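Local coordinates for protein aminotransferase AspB (PDB 3EZS) that probably acts as a pyridoxal 5'-phosphate-dependent aminotransferase of class I and II, transferring amino groups between amino acids and keto acids, at residues A[152-165]-A[186-198]. Numbering follows the deposited sequence. Where two conformers were deposited one is given.
Sequences LQEVDLVILNSPNN and HDFILINDECYSE. With EDO (1,2-ethanediol), chain F; EDO (1,2-ethanediol), chain D.
Strands 157-160 and 189-193 run parallel, their axes 4.6 Å apart at 18°, as neighbours in the mixed sheet, with helix 173-186 in the beta-alpha-beta crossover between them. Five backbone bonds join the segments: N of Ile189, Val158, Ile191, Leu160 and Asp193 to O of Asp156, Ile189, Val158, Ile191 and Leu160, respectively.

Before the strands, Leu152 CB lies over one face of the His186 ring (CH-pi). Val155 CG1 lies over a face of the Phe188 ring, 4.1 Å from its centroid, while Val158 CG2 meets CE1 obliquely; chi1 of 59° puts Phe188 CG between its backbone N and carbonyl carbon, turning the ring toward both valines. On one face of the sheet Val158 and Leu160 meet Leu190 CD1, and Trp179 packs against all three. On the opposite face, with Ile191, Leu157 CD1 is tight against Ile189 CG2 (3.4 Å).

Toward the strands' C-terminal ends, amides carry the contact. Asn192 OD1 accepts from Ser162 N (2.9 Å) on an in-plane lone pair; its ND2 donates to Ser162 O (3.2 Å) and Glu194 OE2, whose carboxylate Ser207 OG also holds. Asn161 ND2 reaches Asp193 O (2.9 Å). Pro163 CB, after a cis peptide, rests on Tyr196 CB.

Apolar packing thus gives way to buried amides tying the two loops together. As in related aminotransferases, Asn165, Asp193 (OD2 also bonds Tyr121) and Tyr196 probably belong to the pyridoxal phosphate site, where an ethanediol lies against them.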
loop_
_atom_site.group_PDB
_atom_site.type_symbol
_atom_site.label_atom_id
_atom_site.label_comp_id
_atom_site.label_asym_id
_atom_site.label_seq_id
_atom_site.Cartn_x
_atom_site.Cartn_y
_atom_site.Cartn_z
ATOM N N LEU A 152 3.312 -2.361 32.570
ATOM C CA LEU A 152 2.667 -3.586 32.062
ATOM C C LEU A 152 1.130 -3.504 32.112
ATOM O O LEU A 152 0.451 -4.021 31.220
ATOM C CB LEU A 152 3.175 -4.833 32.809
ATOM C CG LEU A 152 4.599 -5.273 32.459
ATOM C CD1 LEU A 152 5.191 -6.169 33.516
ATOM C CD2 LEU A 152 4.658 -5.941 31.051
ATOM N N GLN A 153 0.599 -2.846 33.143
ATOM C CA GLN A 153 -0.847 -2.668 33.311
ATOM C C GLN A 153 -1.438 -1.543 32.442
ATOM O O GLN A 153 -2.655 -1.521 32.212
ATOM C CB GLN A 153 -1.171 -2.372 34.776
ATOM C CG GLN A 153 -0.818 -3.493 35.743
ATOM C CD GLN A 153 -1.040 -3.099 37.205
ATOM O OE1 GLN A 153 -1.666 -2.075 37.500
ATOM N NE2 GLN A 153 -0.523 -3.914 38.125
ATOM N N GLU A 154 -0.586 -0.620 31.980
ATOM C CA GLU A 154 -1.024 0.517 31.159
ATOM C C GLU A 154 -0.938 0.293 29.654
ATOM O O GLU A 154 -1.752 0.834 28.904
ATOM C CB GLU A 154 -0.227 1.772 31.511
ATOM N N VAL A 155 0.025 -0.519 29.221
ATOM C CA VAL A 155 0.298 -0.717 27.807
ATOM C C VAL A 155 -0.807 -1.526 27.110
ATOM O O VAL A 155 -1.443 -2.384 27.711
ATOM C CB VAL A 155 1.711 -1.363 27.594
ATOM C CG1 VAL A 155 1.705 -2.826 28.021
ATOM C CG2 VAL A 155 2.164 -1.227 26.151
ATOM N N ASP A 156 -1.021 -1.206 25.840
ATOM C CA ASP A 156 -2.027 -1.841 24.986
ATOM C C ASP A 156 -1.420 -2.709 23.881
ATOM O O ASP A 156 -2.032 -3.669 23.429
ATOM C CB ASP A 156 -2.868 -0.745 24.314
ATOM C CG ASP A 156 -3.600 0.129 25.319
ATOM O OD1 ASP A 156 -4.258 -0.437 26.210
ATOM O OD2 ASP A 156 -3.543 1.379 25.208
ATOM N N LEU A 157 -0.234 -2.339 23.432
ATOM C CA LEU A 157 0.432 -3.010 22.343
ATOM C C LEU A 157 1.920 -2.913 22.606
ATOM O O LEU A 157 2.416 -1.842 22.933
ATOM C CB LEU A 157 0.080 -2.330 21.011
ATOM C CG LEU A 157 0.824 -2.799 19.749
ATOM C CD1 LEU A 157 0.380 -4.199 19.404
ATOM C CD2 LEU A 157 0.588 -1.887 18.572
ATOM N N VAL A 158 2.615 -4.042 22.505
ATOM C CA VAL A 158 4.066 -4.081 22.660
ATOM C C VAL A 158 4.664 -4.636 21.364
ATOM O O VAL A 158 4.232 -5.689 20.862
ATOM C CB VAL A 158 4.533 -4.953 23.836
ATOM C CG1 VAL A 158 6.083 -5.009 23.865
ATOM C CG2 VAL A 158 3.967 -4.429 25.147
ATOM N N ILE A 159 5.638 -3.908 20.830
ATOM C CA ILE A 159 6.346 -4.301 19.615
ATOM C C ILE A 159 7.780 -4.638 19.963
ATOM O O ILE A 159 8.511 -3.795 20.472
ATOM C CB ILE A 159 6.395 -3.167 18.575
ATOM C CG1 ILE A 159 4.990 -2.694 18.202
ATOM C CG2 ILE A 159 7.131 -3.628 17.314
ATOM C CD1 ILE A 159 4.972 -1.466 17.317
ATOM N N LEU A 160 8.165 -5.891 19.734
ATOM C CA LEU A 160 9.537 -6.332 19.901
ATOM C C LEU A 160 10.122 -6.465 18.495
ATOM O O LEU A 160 9.375 -6.522 17.498
ATOM C CB LEU A 160 9.613 -7.676 20.625
ATOM C CG LEU A 160 8.957 -7.773 22.011
ATOM C CD1 LEU A 160 8.921 -9.239 22.459
ATOM C CD2 LEU A 160 9.653 -6.875 23.050
ATOM N N ASN A 161 11.450 -6.502 18.426
ATOM C CA ASN A 161 12.161 -6.666 17.169
ATOM C C ASN A 161 13.340 -7.591 17.456
ATOM O O ASN A 161 14.408 -7.127 17.871
ATOM C CB ASN A 161 12.625 -5.308 16.650
ATOM C CG ASN A 161 13.375 -5.386 15.324
ATOM O OD1 ASN A 161 14.237 -4.538 15.040
ATOM N ND2 ASN A 161 13.040 -6.377 14.499
ATOM N N SER A 162 13.141 -8.892 17.226
ATOM C CA SER A 162 14.152 -9.899 17.528
ATOM C C SER A 162 14.297 -10.937 16.411
ATOM O O SER A 162 13.356 -11.692 16.161
ATOM C CB SER A 162 13.767 -10.598 18.819
ATOM O OG SER A 162 14.716 -11.554 19.191
ATOM N N PRO A 163 15.487 -11.013 15.758
ATOM C CA PRO A 163 16.702 -10.197 15.960
ATOM C C PRO A 163 16.473 -8.709 15.737
ATOM O O PRO A 163 15.632 -8.306 14.912
ATOM C CB PRO A 163 17.696 -10.776 14.943
ATOM C CG PRO A 163 17.187 -12.168 14.668
ATOM C CD PRO A 163 15.703 -12.064 14.748
ATOM N N ASN A 164 17.225 -7.910 16.487
ATOM C CA ASN A 164 17.056 -6.473 16.526
ATOM C C ASN A 164 17.909 -5.627 15.579
ATOM O O ASN A 164 19.123 -5.852 15.421
ATOM C CB ASN A 164 17.351 -6.012 17.965
ATOM C CG ASN A 164 17.096 -4.516 18.187
ATOM O OD1 ASN A 164 18.033 -3.747 18.361
ATOM N ND2 ASN A 164 15.832 -4.107 18.144
ATOM N N ASN A 165 17.244 -4.648 14.968
ATOM C CA ASN A 165 17.893 -3.566 14.245
ATOM C C ASN A 165 17.789 -2.418 15.261
ATOM O O ASN A 165 16.684 -2.030 15.620
ATOM C CB ASN A 165 17.148 -3.207 12.957
ATOM C CG ASN A 165 17.681 -1.943 12.288
ATOM O OD1 ASN A 165 18.699 -1.373 12.693
ATOM N ND2 ASN A 165 16.979 -1.494 11.264
ATOM N N HIS A 186 -1.754 -9.584 31.413
ATOM C CA HIS A 186 -2.213 -8.200 31.424
ATOM C C HIS A 186 -3.172 -7.862 30.283
ATOM O O HIS A 186 -3.712 -6.763 30.235
ATOM C CB HIS A 186 -1.013 -7.262 31.407
ATOM C CG HIS A 186 -0.132 -7.396 32.613
ATOM N ND1 HIS A 186 -0.421 -6.788 33.815
ATOM C CD2 HIS A 186 1.032 -8.065 32.801
ATOM C CE1 HIS A 186 0.524 -7.079 34.691
ATOM N NE2 HIS A 186 1.422 -7.846 34.099
ATOM N N ASP A 187 -3.388 -8.814 29.382
ATOM C CA ASP A 187 -4.252 -8.623 28.216
ATOM C C ASP A 187 -3.833 -7.438 27.318
ATOM O O ASP A 187 -4.595 -6.481 27.132
ATOM C CB ASP A 187 -5.734 -8.516 28.633
ATOM C CG ASP A 187 -6.700 -8.735 27.456
ATOM O OD1 ASP A 187 -6.284 -9.305 26.421
ATOM O OD2 ASP A 187 -7.884 -8.353 27.572
ATOM N N PHE A 188 -2.598 -7.483 26.815
ATOM C CA PHE A 188 -2.146 -6.529 25.787
ATOM C C PHE A 188 -1.728 -7.318 24.537
ATOM O O PHE A 188 -1.513 -8.531 24.602
ATOM C CB PHE A 188 -1.047 -5.563 26.254
ATOM C CG PHE A 188 0.201 -6.222 26.739
ATOM C CD1 PHE A 188 1.160 -6.672 25.847
ATOM C CD2 PHE A 188 0.448 -6.342 28.110
ATOM C CE1 PHE A 188 2.330 -7.269 26.300
ATOM C CE2 PHE A 188 1.626 -6.938 28.582
ATOM C CZ PHE A 188 2.573 -7.393 27.673
ATOM N N ILE A 189 -1.670 -6.622 23.404
ATOM C CA ILE A 189 -1.287 -7.208 22.135
ATOM C C ILE A 189 0.236 -7.164 22.017
ATOM O O ILE A 189 0.850 -6.138 22.284
ATOM C CB ILE A 189 -1.946 -6.475 20.937
ATOM C CG1 ILE A 189 -3.473 -6.483 21.070
ATOM C CG2 ILE A 189 -1.469 -7.088 19.590
ATOM C CD1 ILE A 189 -4.072 -7.845 21.323
ATOM N N LEU A 190 0.826 -8.289 21.616
ATOM C CA LEU A 190 2.269 -8.442 21.505
ATOM C C LEU A 190 2.677 -8.842 20.093
ATOM O O LEU A 190 2.212 -9.848 19.588
ATOM C CB LEU A 190 2.735 -9.540 22.469
ATOM C CG LEU A 190 4.241 -9.863 22.518
ATOM C CD1 LEU A 190 5.069 -8.688 23.064
ATOM C CD2 LEU A 190 4.455 -11.122 23.347
ATOM N N ILE A 191 3.568 -8.067 19.482
ATOM C CA ILE A 191 4.052 -8.332 18.126
ATOM C C ILE A 191 5.572 -8.439 18.104
ATOM O O ILE A 191 6.248 -7.710 18.812
ATOM C CB ILE A 191 3.717 -7.135 17.177
ATOM C CG1 ILE A 191 2.210 -6.970 16.991
ATOM C CG2 ILE A 191 4.391 -7.294 15.814
ATOM C CD1 ILE A 191 1.868 -5.649 16.258
ATOM N N ASN A 192 6.110 -9.345 17.296
ATOM C CA ASN A 192 7.535 -9.357 17.051
ATOM C C ASN A 192 7.779 -9.094 15.557
ATOM O O ASN A 192 7.211 -9.762 14.690
ATOM C CB ASN A 192 8.199 -10.664 17.485
ATOM C CG ASN A 192 9.739 -10.601 17.418
ATOM O OD1 ASN A 192 10.340 -9.538 17.542
ATOM N ND2 ASN A 192 10.370 -11.757 17.237
ATOM N N ASP A 193 8.568 -8.064 15.278
ATOM C CA ASP A 193 9.035 -7.753 13.937
ATOM C C ASP A 193 10.146 -8.774 13.710
ATOM O O ASP A 193 11.262 -8.616 14.216
ATOM C CB ASP A 193 9.558 -6.324 13.913
ATOM C CG ASP A 193 10.245 -5.949 12.613
ATOM O OD1 ASP A 193 10.496 -6.820 11.762
ATOM O OD2 ASP A 193 10.555 -4.751 12.468
ATOM N N GLU A 194 9.826 -9.840 12.975
ATOM C CA GLU A 194 10.766 -10.937 12.734
ATOM C C GLU A 194 11.445 -10.891 11.367
ATOM O O GLU A 194 11.783 -11.935 10.794
ATOM C CB GLU A 194 10.046 -12.281 12.946
ATOM C CG GLU A 194 9.607 -12.443 14.357
ATOM C CD GLU A 194 9.081 -13.813 14.736
ATOM O OE1 GLU A 194 8.697 -14.646 13.876
ATOM O OE2 GLU A 194 9.062 -14.041 15.950
ATOM N N CYS A 195 11.678 -9.679 10.873
ATOM C CA CYS A 195 12.285 -9.529 9.547
ATOM C C CYS A 195 13.761 -9.952 9.434
ATOM O O CYS A 195 14.256 -10.142 8.314
ATOM C CB CYS A 195 12.021 -8.129 9.001
ATOM S SG CYS A 195 10.248 -7.885 8.768
ATOM N N TYR A 196 14.448 -10.173 10.560
ATOM C CA TYR A 196 15.836 -10.666 10.538
ATOM C C TYR A 196 15.946 -12.136 10.935
ATOM O O TYR A 196 17.043 -12.636 11.151
ATOM C CB TYR A 196 16.736 -9.783 11.432
ATOM C CG TYR A 196 16.857 -8.386 10.867
ATOM C CD1 TYR A 196 17.777 -8.101 9.874
ATOM C CD2 TYR A 196 16.012 -7.375 11.282
ATOM C CE1 TYR A 196 17.873 -6.835 9.326
ATOM C CE2 TYR A 196 16.090 -6.106 10.737
ATOM C CZ TYR A 196 17.025 -5.840 9.753
ATOM O OH TYR A 196 17.121 -4.579 9.210
ATOM N N SER A 197 14.830 -12.857 10.962
ATOM C CA SER A 197 14.865 -14.240 11.424
ATOM C C SER A 197 15.648 -15.185 10.509
ATOM O O SER A 197 16.036 -16.255 10.942
ATOM C CB SER A 197 13.441 -14.749 11.691
ATOM O OG SER A 197 12.651 -14.648 10.524
ATOM N N GLU A 198 15.897 -14.785 9.260
ATOM C CA GLU A 198 16.674 -15.599 8.332
ATOM C C GLU A 198 18.109 -15.100 8.174
ATOM O O GLU A 198 18.859 -15.640 7.363
ATOM C CB GLU A 198 15.984 -15.639 6.960
ATOM C CG GLU A 198 14.726 -16.494 6.897
ATOM C CD GLU A 198 15.055 -17.963 6.751
ATOM O OE1 GLU A 198 15.564 -18.552 7.717
ATOM O OE2 GLU A 198 14.822 -18.528 5.655
HETATM C C1 EDO F . 14.338 -3.057 10.177
HETATM O O1 EDO F . 13.937 -3.661 8.935
HETATM C C2 EDO F . 13.287 -3.377 11.255
HETATM O O2 EDO F . 13.540 -4.548 12.029
HETATM C C1 EDO D . 15.736 -7.286 21.530
HETATM O O1 EDO D . 15.486 -8.465 20.746
HETATM C C2 EDO D . 14.412 -6.582 21.788
HETATM O O2 EDO D . 13.662 -6.477 20.592
HETATM O O HOH W 1 -5.246 -3.220 26.412
HETATM O O HOH W 2 13.750 -9.408 13.265
#